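Local coordinates for Phosphoglucomutase/phosphomannomutase family protein (Burkholderia thailandensis, PDB 3UW2) that probably moves a phosphate group within a phosphosugar, as a metal-dependent phosphohexose mutase with a phosphorylated active-site serine, at residues 67-72 / 77-82; 98-103 / 363-368; 128-133 / 267-272; 197-202 / 209-214; 331-336 / 343-348. One frame throughout, in Å; residues are numbered along the deposited sequence.

Contact 1 (67-72 / 77-82); sequences VARDGR and ELVGAL. With EDO (1,2-ethanediol), chain C; EDO (1,2-ethanediol), chain D.
V79 on helix 75-88 sits over V67 and R69 of strand 64-69, and these three residues contribute most of the buried surface. With chi1 at 79°, V79 sets CG2 opposite its backbone N and 3.7 Å from V67 CG2. V79 CG1 rests 4.0 Å from R69 CD. A beta-branched valine suits this place because its two methyls can serve two strand residues at once. V67 splits its contact likewise: CG1 reaches the next turn of the helix, 3.9 Å from L82 CD2, where the two side chains slide past each other. R69 offers only its aliphatic part to the helix. Its extended chain carries the guanidinium past V79, where R69 NH1 gives a nearly straight bond (167°) to O1 of an ethanediol, probably from the crystallisation liquor, 2.9 Å away in the guanidinium plane. Strand 67-69 and helix 77-82 run almost antiparallel, at 169°, as the first two elements of a beta-alpha-beta unit completed by strand 92-98. That strand and strand 124-127 flank strand 64-69 in parallel, I125 and V127 of the latter also touching L82, while helix 43-59 packs against L78 and A81.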
# COMPACT_ATOMS: atom_id res chain seq x y z
N VAL A 67 -8.04 12.04 12.75
CA VAL A 67 -6.57 11.89 12.77
C VAL A 67 -6.17 10.58 13.47
O VAL A 67 -6.92 10.09 14.27
CB VAL A 67 -5.82 13.06 13.46
CG1 VAL A 67 -6.10 14.37 12.74
CG2 VAL A 67 -6.19 13.15 14.94
N ALA A 68 -5.03 9.99 13.11
CA ALA A 68 -4.59 8.74 13.69
C ALA A 68 -3.06 8.75 13.58
O ALA A 68 -2.49 9.58 12.84
CB ALA A 68 -5.19 7.54 12.91
N ARG A 69 -2.43 7.83 14.29
CA ARG A 69 -0.97 7.71 14.23
C ARG A 69 -0.54 6.26 14.28
O ARG A 69 -1.30 5.39 14.78
CB ARG A 69 -0.34 8.54 15.39
CG ARG A 69 -0.75 8.03 16.78
CD ARG A 69 0.13 8.73 17.83
NE ARG A 69 -0.15 8.26 19.17
CZ ARG A 69 0.45 7.25 19.82
NH1 ARG A 69 1.43 6.45 19.27
NH2 ARG A 69 0.06 7.02 21.06
N ASP A 70 0.69 5.98 13.80
CA ASP A 70 1.23 4.65 14.02
C ASP A 70 1.99 4.63 15.35
O ASP A 70 1.77 5.51 16.17
CB ASP A 70 2.14 4.22 12.86
CG ASP A 70 3.39 5.07 12.73
OD1 ASP A 70 3.72 5.91 13.64
OD2 ASP A 70 4.17 4.80 11.73
N GLY A 71 2.90 3.66 15.58
CA GLY A 71 3.51 3.57 16.90
C GLY A 71 4.93 4.14 17.05
O GLY A 71 5.77 3.61 17.86
N ARG A 72 5.21 5.20 16.28
CA ARG A 72 6.50 5.82 16.28
C ARG A 72 6.66 6.75 17.48
O ARG A 72 5.67 7.28 18.01
CB ARG A 72 6.73 6.55 14.94
CG ARG A 72 7.09 5.57 13.82
CD ARG A 72 6.94 6.17 12.39
NE ARG A 72 7.21 5.06 11.43
CZ ARG A 72 8.39 4.72 10.94
NH1 ARG A 72 9.52 5.41 11.20
NH2 ARG A 72 8.44 3.62 10.18
N GLU A 77 3.51 13.43 19.69
CA GLU A 77 3.73 14.90 19.65
C GLU A 77 3.19 15.45 18.30
O GLU A 77 2.56 16.52 18.23
CB GLU A 77 5.23 15.22 19.75
CG GLU A 77 5.53 16.74 19.72
CD GLU A 77 7.01 17.08 19.84
OE1 GLU A 77 7.84 16.14 19.86
OE2 GLU A 77 7.38 18.29 19.91
N LEU A 78 3.57 14.79 17.20
CA LEU A 78 3.17 15.30 15.86
C LEU A 78 1.66 15.26 15.64
O LEU A 78 1.08 16.23 15.09
CB LEU A 78 3.82 14.48 14.75
CG LEU A 78 5.33 14.62 14.71
CD1 LEU A 78 5.87 13.77 13.56
CD2 LEU A 78 5.74 16.05 14.51
N VAL A 79 0.98 14.16 16.08
CA VAL A 79 -0.49 14.10 15.88
C VAL A 79 -1.16 15.17 16.74
O VAL A 79 -2.14 15.78 16.34
CB VAL A 79 -1.15 12.70 16.16
CG1 VAL A 79 -1.38 12.40 17.64
CG2 VAL A 79 -2.53 12.59 15.52
N GLY A 80 -0.64 15.43 17.93
CA GLY A 80 -1.19 16.59 18.71
C GLY A 80 -0.98 17.95 18.00
O GLY A 80 -1.89 18.77 17.99
N ALA A 81 0.19 18.21 17.38
CA ALA A 81 0.46 19.47 16.71
C ALA A 81 -0.43 19.58 15.48
O ALA A 81 -0.94 20.65 15.10
CB ALA A 81 1.97 19.57 16.30
N LEU A 82 -0.64 18.44 14.85
CA LEU A 82 -1.43 18.39 13.61
C LEU A 82 -2.84 18.77 13.97
O LEU A 82 -3.44 19.61 13.28
CB LEU A 82 -1.38 16.97 13.00
CG LEU A 82 -2.29 16.73 11.77
CD1 LEU A 82 -1.71 17.44 10.57
CD2 LEU A 82 -2.46 15.23 11.49
C1 EDO C . 3.86 5.47 21.35
O1 EDO C . 3.02 4.46 20.75
C2 EDO C . 5.31 5.47 20.85
O2 EDO C . 5.58 4.11 20.47
C1 EDO D . -5.68 18.64 20.90
O1 EDO D . -5.87 19.61 19.79
C2 EDO D . -4.76 17.45 20.51
O2 EDO D . -3.42 18.00 20.57

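Contact 2 (98-103 / 363-368); sequences MVPTPV and DGLYTG
P102 and D363 meet at the junction of the first and third alpha/beta/alpha domains, where the starts of two helices, 101-107 and 364-375, come together. D363 is the N-cap of the second helix, and P102 lies in the first turn of the other, a place where proline costs little because its missing N-H would have no helical partner. The two side chains cross at about a right angle. The proline ring presents CB and CG to the carboxylate: P102 CB lies 3.3 Å from D363 CG, and P102 CG lies 3.4 Å from D363 OD1, so the ring spans the acid group without any polar bond. With CG anti to the backbone N (chi1 -178°), the aspartate holds its carboxylate between this ring and its own helix. D363 OD1 accepts from Y366 N at 2.9 Å in a nearly straight bond that arrives from above the carboxylate plane; a weak one comes from L365 N. OD2 is bonded instead to Y181 OH, so both oxygens of this buried acid have partners. A looser apolar contact lies beside the cap, where P100 CG and L365 CD2 are 4.3 Å apart; L209, A210 and L213 of helix 206-216 close round the same two residues and bring in the second domain. Near the zinc site, T101 OG1 bonds to D266. The backbone oxygen of D363 takes two donors from opposite faces of its plane, T367 N and T367 OG1, the hydroxyl at 2.7 Å.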
# COMPACT_ATOMS: atom_id res chain seq x y z
N MET A 98 -3.88 5.55 18.25
CA MET A 98 -2.80 4.82 17.55
C MET A 98 -3.38 3.54 16.95
O MET A 98 -3.80 2.61 17.66
CB MET A 98 -1.68 4.46 18.55
CG MET A 98 -0.48 3.73 17.89
SD MET A 98 0.44 2.75 19.15
CE MET A 98 -0.76 1.47 19.63
N VAL A 99 -3.52 3.55 15.65
CA VAL A 99 -4.16 2.42 14.94
C VAL A 99 -3.46 2.26 13.59
O VAL A 99 -2.79 3.22 13.11
CB VAL A 99 -5.65 2.64 14.69
CG1 VAL A 99 -6.48 2.61 15.98
CG2 VAL A 99 -5.89 3.97 13.94
N PRO A 100 -3.54 1.05 12.98
CA PRO A 100 -3.02 0.89 11.60
C PRO A 100 -3.68 1.91 10.67
O PRO A 100 -4.82 2.39 10.94
CB PRO A 100 -3.51 -0.53 11.21
CG PRO A 100 -3.47 -1.27 12.54
CD PRO A 100 -4.12 -0.22 13.47
N THR A 101 -2.93 2.36 9.68
CA THR A 101 -3.40 3.29 8.65
C THR A 101 -4.80 2.97 8.04
O THR A 101 -5.67 3.85 8.06
CB THR A 101 -2.32 3.38 7.53
OG1 THR A 101 -1.25 4.16 8.05
CG2 THR A 101 -2.81 4.10 6.29
N PRO A 102 -5.07 1.70 7.64
CA PRO A 102 -6.37 1.46 7.05
C PRO A 102 -7.45 1.60 8.10
O PRO A 102 -8.61 1.73 7.73
CB PRO A 102 -6.31 -0.01 6.55
CG PRO A 102 -5.21 -0.59 7.31
CD PRO A 102 -4.25 0.48 7.69
N VAL A 103 -7.11 1.56 9.39
CA VAL A 103 -8.18 1.81 10.42
C VAL A 103 -8.60 3.31 10.42
O VAL A 103 -9.77 3.64 10.62
CB VAL A 103 -7.74 1.30 11.85
CG1 VAL A 103 -8.83 1.62 12.91
CG2 VAL A 103 -7.52 -0.21 11.76
N ASP A 363 -5.75 -2.24 2.72
CA ASP A 363 -5.77 -2.64 4.14
C ASP A 363 -5.11 -4.03 4.22
O ASP A 363 -5.66 -5.03 3.78
CB ASP A 363 -7.26 -2.72 4.61
CG ASP A 363 -7.39 -3.07 6.09
OD1 ASP A 363 -6.46 -3.73 6.64
OD2 ASP A 363 -8.44 -2.70 6.69
N GLY A 364 -3.93 -4.08 4.79
CA GLY A 364 -3.22 -5.32 5.03
C GLY A 364 -3.92 -6.31 5.96
O GLY A 364 -3.79 -7.54 5.77
N LEU A 365 -4.63 -5.80 6.97
CA LEU A 365 -5.29 -6.65 7.96
C LEU A 365 -6.57 -7.27 7.33
O LEU A 365 -6.86 -8.44 7.57
CB LEU A 365 -5.72 -5.84 9.20
CG LEU A 365 -4.63 -5.55 10.26
CD1 LEU A 365 -3.56 -4.58 9.78
CD2 LEU A 365 -5.33 -4.95 11.50
N TYR A 366 -7.35 -6.45 6.62
CA TYR A 366 -8.45 -6.96 5.85
C TYR A 366 -8.01 -7.92 4.77
O TYR A 366 -8.64 -8.94 4.57
CB TYR A 366 -9.27 -5.80 5.24
CG TYR A 366 -10.57 -6.29 4.66
CD1 TYR A 366 -11.60 -6.80 5.49
CD2 TYR A 366 -10.80 -6.28 3.27
CE1 TYR A 366 -12.81 -7.32 4.95
CE2 TYR A 366 -11.99 -6.77 2.73
CZ TYR A 366 -13.01 -7.23 3.59
OH TYR A 366 -14.17 -7.70 3.03
N THR A 367 -6.92 -7.61 4.05
CA THR A 367 -6.46 -8.56 3.00
C THR A 367 -6.12 -9.90 3.70
O THR A 367 -6.43 -10.97 3.17
CB THR A 367 -5.21 -7.97 2.29
OG1 THR A 367 -5.60 -6.76 1.65
CG2 THR A 367 -4.55 -8.96 1.27
N GLY A 368 -5.45 -9.84 4.86
CA GLY A 368 -5.13 -11.05 5.60
C GLY A 368 -6.39 -11.87 5.88
O GLY A 368 -6.41 -13.07 5.71

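Contact 3 (128-133 / 267-272); sequences TGSHNP and GDRLGV. With ZN (zinc ion), chain K; PO4 (phosphate ion), chain B.
H131 and R269 meet on the looser, partly exposed side of this contact, where R269 NH2 lies 3.3 Å from H131 ND1 and the guanidinium plane is turned 70° from the ring. A bend at chi3 (-78°) brings the arginine back along a phosphate, and its NE bonds to D264; a cationic residue suits this anionic setting. The tight side is built on that phosphate and a zinc ion. S130 OG is joined covalently to the phosphorus, 1.6 Å away, making the residue a phosphoserine. Phosphate O2 then binds the zinc at 2.2 Å, and D268 OD1 reaches the same metal at 2.1 Å. Such a serine is the phosphate carrier of the phosphohexose mutases, with an aspartate-rich loop holding the metal; zinc occupies the place that magnesium is expected to take in this family. D264 and D266 complete the protein's share of the metal site, and K140 NZ bonds to both the phosphate and D268 OD2. The serine loop forms a type II' turn from G129 to N132, held at its start by an ST turn in which S130 N bonds to T128 OG1 at 2.9 Å.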
# COMPACT_ATOMS: atom_id res chain seq x y z
N THR A 128 2.32 8.73 9.99
CA THR A 128 2.95 7.48 9.97
C THR A 128 4.17 7.62 9.03
O THR A 128 4.17 8.42 8.08
CB THR A 128 2.05 6.32 9.45
OG1 THR A 128 2.86 5.14 9.29
CG2 THR A 128 1.50 6.69 8.09
N GLY A 129 5.21 6.92 9.42
CA GLY A 129 6.45 6.75 8.64
C GLY A 129 6.51 5.40 7.96
O GLY A 129 7.54 5.06 7.32
N SER A 130 5.43 4.64 8.06
CA SER A 130 5.23 3.42 7.26
C SER A 130 6.36 2.37 7.50
O SER A 130 6.54 1.93 8.64
CB SER A 130 4.97 3.86 5.78
OG SER A 130 5.18 2.83 4.83
N HIS A 131 7.16 2.03 6.48
CA HIS A 131 8.19 0.99 6.60
C HIS A 131 9.56 1.57 6.97
O HIS A 131 10.54 0.83 7.11
CB HIS A 131 8.29 0.18 5.28
CG HIS A 131 8.90 0.96 4.13
ND1 HIS A 131 8.19 1.85 3.38
CD2 HIS A 131 10.22 1.01 3.66
CE1 HIS A 131 9.02 2.44 2.47
NE2 HIS A 131 10.25 1.92 2.63
N ASN A 132 9.63 2.90 7.15
CA ASN A 132 10.94 3.61 7.24
C ASN A 132 11.60 3.54 8.60
O ASN A 132 10.90 3.20 9.56
CB ASN A 132 10.76 5.09 6.82
CG ASN A 132 10.43 5.21 5.34
OD1 ASN A 132 11.21 4.79 4.48
ND2 ASN A 132 9.24 5.68 5.06
N PRO A 133 12.92 3.90 8.70
CA PRO A 133 13.61 3.86 10.01
C PRO A 133 12.92 4.69 11.12
O PRO A 133 12.06 5.55 10.79
CB PRO A 133 15.03 4.38 9.69
CG PRO A 133 15.25 3.99 8.22
CD PRO A 133 13.89 4.18 7.60
N GLY A 267 0.51 -1.21 8.57
CA GLY A 267 -0.56 -2.21 8.35
C GLY A 267 -1.30 -2.03 6.97
O GLY A 267 -2.33 -2.62 6.76
N ASP A 268 -0.82 -1.20 6.06
CA ASP A 268 -1.55 -1.14 4.75
C ASP A 268 -0.88 -2.09 3.71
O ASP A 268 -1.22 -2.08 2.53
CB ASP A 268 -1.71 0.30 4.25
CG ASP A 268 -0.41 0.92 3.84
OD1 ASP A 268 0.60 0.23 4.01
OD2 ASP A 268 -0.36 2.09 3.40
N ARG A 269 0.07 -2.93 4.17
CA ARG A 269 0.64 -3.94 3.29
C ARG A 269 0.82 -5.27 4.03
O ARG A 269 1.26 -5.28 5.21
CB ARG A 269 2.00 -3.52 2.74
CG ARG A 269 1.97 -2.31 1.83
CD ARG A 269 3.32 -2.12 1.12
NE ARG A 269 4.32 -1.51 2.00
CZ ARG A 269 5.62 -1.38 1.71
NH1 ARG A 269 6.11 -1.81 0.54
NH2 ARG A 269 6.43 -0.82 2.60
N LEU A 270 0.51 -6.37 3.34
CA LEU A 270 0.67 -7.73 3.88
C LEU A 270 1.67 -8.54 3.01
O LEU A 270 1.52 -8.59 1.76
CB LEU A 270 -0.70 -8.47 3.87
CG LEU A 270 -0.71 -9.97 4.21
CD1 LEU A 270 -0.53 -10.19 5.68
CD2 LEU A 270 -2.04 -10.59 3.74
N GLY A 271 2.65 -9.13 3.70
CA GLY A 271 3.55 -10.17 3.13
C GLY A 271 3.06 -11.56 3.54
O GLY A 271 2.62 -11.74 4.69
N VAL A 272 3.18 -12.55 2.64
CA VAL A 272 2.61 -13.90 2.81
C VAL A 272 3.70 -14.88 2.48
O VAL A 272 4.31 -14.82 1.40
CB VAL A 272 1.39 -14.17 1.83
CG1 VAL A 272 0.91 -15.62 1.93
CG2 VAL A 272 0.25 -13.18 2.08
ZN ZN K . 2.44 1.00 4.77
P PO4 B . 4.65 2.91 3.30
O2 PO4 B . 3.60 1.83 3.09
O3 PO4 B . 5.92 2.56 2.56
O4 PO4 B . 4.14 4.30 3.12

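Contact 4 (197-202 / 209-214); sequences LVVDAG and LATRLF
F214, near the C-terminal end of helix 206-216, reaches across to L197 and V199 of strand 197-200. From CB, which points to the strand, CG stands anti to the carbonyl carbon (chi1 -56°), and this swings the ring in among the strand's apolar side chains. CB and CG only carry the ring across. F214 CD2 does the touching, with V199 CG2 at 4.0 Å and L197 CD1 at 4.1 Å, both coming obliquely from the strand's side. The ring also packs edge-to-face with F261 of strand 259-263 and touches L372 of helix 364-375. A broad aromatic side chain suits this site because one flat group can touch two alternate residues of the strand. V199 uses its other methyl for the preceding turn of the helix, where V199 CG1 is 4.3 Å from T211 CG2. Strand and helix run nearly antiparallel, at 161°, and with strand 221-224 they make a beta-alpha-beta unit of the second alpha/beta/alpha domain. T211 fits at the helix-sheet boundary because its methyl joins the apolar layer while OG1 bonds back to the carbonyl of G207, one turn earlier. Beyond the strand's end the chain bends in an Asx turn: D200 OD1 accepts from G202 N at 2.8 Å, met nearly along its C-O axis, and G202 takes a positive phi of 56°. The other oxygen, OD2, is bonded to H235.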
# COMPACT_ATOMS: atom_id res chain seq x y z
N LEU A 197 -1.42 -19.49 12.44
CA LEU A 197 -0.63 -18.48 11.69
C LEU A 197 0.57 -17.96 12.47
O LEU A 197 0.49 -17.82 13.68
CB LEU A 197 -1.44 -17.21 11.43
CG LEU A 197 -2.87 -17.05 11.10
CD1 LEU A 197 -2.98 -15.65 10.51
CD2 LEU A 197 -3.15 -18.11 10.06
N VAL A 198 1.64 -17.63 11.75
CA VAL A 198 2.73 -16.85 12.29
C VAL A 198 2.39 -15.41 11.88
O VAL A 198 2.12 -15.16 10.70
CB VAL A 198 4.06 -17.33 11.68
CG1 VAL A 198 5.20 -16.37 12.07
CG2 VAL A 198 4.37 -18.72 12.23
N VAL A 199 2.29 -14.50 12.85
CA VAL A 199 2.05 -13.05 12.53
C VAL A 199 3.25 -12.23 13.04
O VAL A 199 3.57 -12.25 14.23
CB VAL A 199 0.75 -12.57 13.17
CG1 VAL A 199 0.55 -11.05 12.97
CG2 VAL A 199 -0.45 -13.37 12.62
N ASP A 200 3.95 -11.59 12.10
CA ASP A 200 5.12 -10.72 12.33
C ASP A 200 4.78 -9.26 12.00
O ASP A 200 4.51 -8.91 10.81
CB ASP A 200 6.28 -11.17 11.44
CG ASP A 200 7.62 -10.40 11.74
OD1 ASP A 200 7.57 -9.19 12.02
OD2 ASP A 200 8.72 -10.96 11.63
N ALA A 201 4.75 -8.41 13.03
CA ALA A 201 4.41 -6.99 12.86
C ALA A 201 5.70 -6.10 12.92
O ALA A 201 5.59 -4.90 12.85
CB ALA A 201 3.44 -6.56 13.95
N GLY A 202 6.89 -6.68 13.13
CA GLY A 202 8.12 -5.86 13.19
C GLY A 202 8.05 -4.74 14.23
O GLY A 202 8.65 -3.70 14.03
N LEU A 209 -3.80 -4.85 16.93
CA LEU A 209 -5.07 -5.08 16.30
C LEU A 209 -5.05 -6.27 15.32
O LEU A 209 -6.04 -6.98 15.18
CB LEU A 209 -5.49 -3.83 15.54
CG LEU A 209 -6.95 -3.68 15.15
CD1 LEU A 209 -7.94 -3.93 16.31
CD2 LEU A 209 -7.10 -2.26 14.62
N ALA A 210 -3.97 -6.49 14.59
CA ALA A 210 -3.98 -7.70 13.72
C ALA A 210 -4.12 -9.00 14.53
O ALA A 210 -4.92 -9.88 14.16
CB ALA A 210 -2.75 -7.77 12.85
N THR A 211 -3.45 -9.08 15.69
CA THR A 211 -3.56 -10.29 16.51
C THR A 211 -4.95 -10.43 17.07
O THR A 211 -5.53 -11.51 17.04
CB THR A 211 -2.45 -10.40 17.59
OG1 THR A 211 -2.42 -9.19 18.36
CG2 THR A 211 -1.09 -10.58 16.87
N ARG A 212 -5.51 -9.30 17.55
CA ARG A 212 -6.91 -9.24 18.00
C ARG A 212 -7.86 -9.75 16.90
O ARG A 212 -8.72 -10.59 17.19
CB ARG A 212 -7.31 -7.82 18.34
CG ARG A 212 -8.75 -7.69 18.81
CD ARG A 212 -9.08 -6.26 19.26
NE ARG A 212 -10.52 -6.28 19.52
CZ ARG A 212 -11.29 -5.25 19.83
NH1 ARG A 212 -10.79 -4.06 19.98
NH2 ARG A 212 -12.59 -5.48 20.04
N LEU A 213 -7.69 -9.24 15.68
CA LEU A 213 -8.57 -9.61 14.53
C LEU A 213 -8.49 -11.10 14.22
O LEU A 213 -9.54 -11.75 14.14
CB LEU A 213 -8.24 -8.78 13.27
CG LEU A 213 -8.92 -9.17 11.97
CD1 LEU A 213 -10.43 -8.94 12.18
CD2 LEU A 213 -8.39 -8.36 10.76
N PHE A 214 -7.27 -11.64 14.02
CA PHE A 214 -7.15 -13.02 13.61
C PHE A 214 -7.56 -13.98 14.75
O PHE A 214 -8.11 -15.07 14.49
CB PHE A 214 -5.77 -13.32 13.02
CG PHE A 214 -5.41 -12.42 11.84
CD1 PHE A 214 -6.36 -12.08 10.85
CD2 PHE A 214 -4.11 -11.94 11.71
CE1 PHE A 214 -6.04 -11.25 9.76
CE2 PHE A 214 -3.76 -11.08 10.67
CZ PHE A 214 -4.71 -10.75 9.66

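Contact 5 (331-336 / 343-348); sequences SLVKAK and PLAGEM
This is a buried, apolar helix-on-sheet contact in the third alpha/beta/alpha domain, where V333 of helix 330-340 packs on strand 344-346, an inner strand of a four-stranded mixed sheet. V333 carries the helix side alone and divides its methyls between two residues of the other segment. V333 CG1, opposite the backbone N (chi1 164°), drops onto A345 CB at 3.4 Å, closer than usual for two carbons. The small alanine suits the place, since it lets the helix approach the strand to 7.1 Å between the CA atoms of V333 and A345. G346, next along, turns no side chain to either face, and the following residue points back to the helix. There V333 CG2 lies 3.7 Å from E347 CG, the two side chains sliding past each other in opposite directions, so that valine meets the aliphatic part of the glutamate. F353 on the neighbouring strand 352-354 also touches V333 and E347, widening the apolar patch, while I303 of strand 301-305 touches A345. The chain of E347 is extended beyond CG and carries its buried acid group past the valine toward the start of the helix, where OE2 accepts a hydrogen bond from G329 N.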
# COMPACT_ATOMS: atom_id res chain seq x y z
N SER A 331 -2.04 5.59 -4.94
CA SER A 331 -3.11 6.61 -5.00
C SER A 331 -3.68 6.65 -6.40
O SER A 331 -4.85 6.92 -6.58
CB SER A 331 -2.61 8.01 -4.61
OG SER A 331 -2.01 7.94 -3.33
N LEU A 332 -2.84 6.36 -7.42
CA LEU A 332 -3.32 6.27 -8.79
C LEU A 332 -4.24 5.08 -9.00
O LEU A 332 -5.25 5.20 -9.68
CB LEU A 332 -2.12 6.18 -9.74
CG LEU A 332 -1.07 7.29 -9.55
CD1 LEU A 332 -0.07 7.24 -10.68
CD2 LEU A 332 -1.68 8.67 -9.56
N VAL A 333 -3.92 3.93 -8.37
CA VAL A 333 -4.76 2.74 -8.43
C VAL A 333 -6.10 3.01 -7.73
O VAL A 333 -7.16 2.67 -8.27
CB VAL A 333 -4.05 1.52 -7.77
CG1 VAL A 333 -5.05 0.38 -7.48
CG2 VAL A 333 -2.91 1.04 -8.67
N LYS A 334 -6.05 3.66 -6.57
CA LYS A 334 -7.25 4.06 -5.90
C LYS A 334 -8.14 4.98 -6.75
O LYS A 334 -9.36 4.82 -6.77
CB LYS A 334 -6.88 4.74 -4.61
CG LYS A 334 -8.03 5.14 -3.77
CD LYS A 334 -8.51 4.00 -2.90
CE LYS A 334 -9.66 4.49 -1.99
NZ LYS A 334 -9.28 5.60 -1.04
N ALA A 335 -7.55 6.00 -7.39
CA ALA A 335 -8.33 6.90 -8.24
C ALA A 335 -8.99 6.07 -9.35
O ALA A 335 -10.11 6.34 -9.74
CB ALA A 335 -7.40 7.98 -8.86
N LYS A 336 -8.25 5.13 -9.95
CA LYS A 336 -8.78 4.33 -11.05
C LYS A 336 -9.93 3.41 -10.57
O LYS A 336 -10.98 3.27 -11.21
CB LYS A 336 -7.63 3.52 -11.71
CG LYS A 336 -7.98 2.82 -13.07
CD LYS A 336 -8.36 3.90 -14.11
CE LYS A 336 -8.43 3.39 -15.53
NZ LYS A 336 -8.79 4.56 -16.41
N PRO A 343 -14.40 -4.12 -8.61
CA PRO A 343 -14.50 -4.69 -7.27
C PRO A 343 -13.14 -4.90 -6.56
O PRO A 343 -13.14 -5.05 -5.35
CB PRO A 343 -15.27 -6.01 -7.50
CG PRO A 343 -14.70 -6.45 -8.85
CD PRO A 343 -14.74 -5.12 -9.64
N LEU A 344 -12.00 -4.90 -7.28
CA LEU A 344 -10.71 -5.31 -6.69
C LEU A 344 -9.54 -4.71 -7.51
O LEU A 344 -9.65 -4.66 -8.76
CB LEU A 344 -10.56 -6.84 -6.85
CG LEU A 344 -9.32 -7.53 -6.29
CD1 LEU A 344 -9.24 -7.34 -4.75
CD2 LEU A 344 -9.36 -9.03 -6.69
N ALA A 345 -8.49 -4.25 -6.82
CA ALA A 345 -7.17 -3.85 -7.49
C ALA A 345 -6.03 -4.34 -6.61
O ALA A 345 -6.23 -4.53 -5.43
CB ALA A 345 -7.05 -2.37 -7.64
N GLY A 346 -4.84 -4.50 -7.17
CA GLY A 346 -3.70 -4.78 -6.32
C GLY A 346 -2.47 -4.29 -7.07
O GLY A 346 -2.53 -4.14 -8.30
N GLU A 347 -1.39 -3.98 -6.34
CA GLU A 347 -0.14 -3.61 -6.98
C GLU A 347 0.97 -4.49 -6.49
O GLU A 347 0.90 -5.05 -5.39
CB GLU A 347 0.26 -2.22 -6.60
CG GLU A 347 -0.79 -1.15 -6.65
CD GLU A 347 -0.25 0.05 -5.90
OE1 GLU A 347 -0.44 0.12 -4.67
OE2 GLU A 347 0.44 0.88 -6.53
N MET A 348 2.00 -4.60 -7.31
CA MET A 348 3.15 -5.45 -6.99
C MET A 348 3.70 -5.16 -5.57
O MET A 348 3.88 -6.09 -4.76
CB MET A 348 4.22 -5.27 -8.09
CG MET A 348 5.25 -6.38 -8.12
SD MET A 348 4.38 -7.96 -8.04
CE MET A 348 5.83 -9.00 -7.97

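How the contacts relate
Contacts 1, 4 and 5 are buried apolar helix-on-strand packing, one in each of the first three domains, and turn on valine methyls, which meet aliphatic groups and an arginine chain in contact 1, an aromatic ring and a threonine methyl in contact 4, an alanine and a glutamate chain in contact 5. Contacts 2 and 3 join different domains: contact 2 is buried, one proline lying against a helix cap and another against a leucine; contact 3, nearer the surface, is made of metal, phosphate and charge. Contact 1 reaches both, R69 O probably bonding to V99 N and R72 NH2 to N132 O. Contact 2 touches contact 3 through G267 O and packs on contact 4's helix; contact 5 touches none.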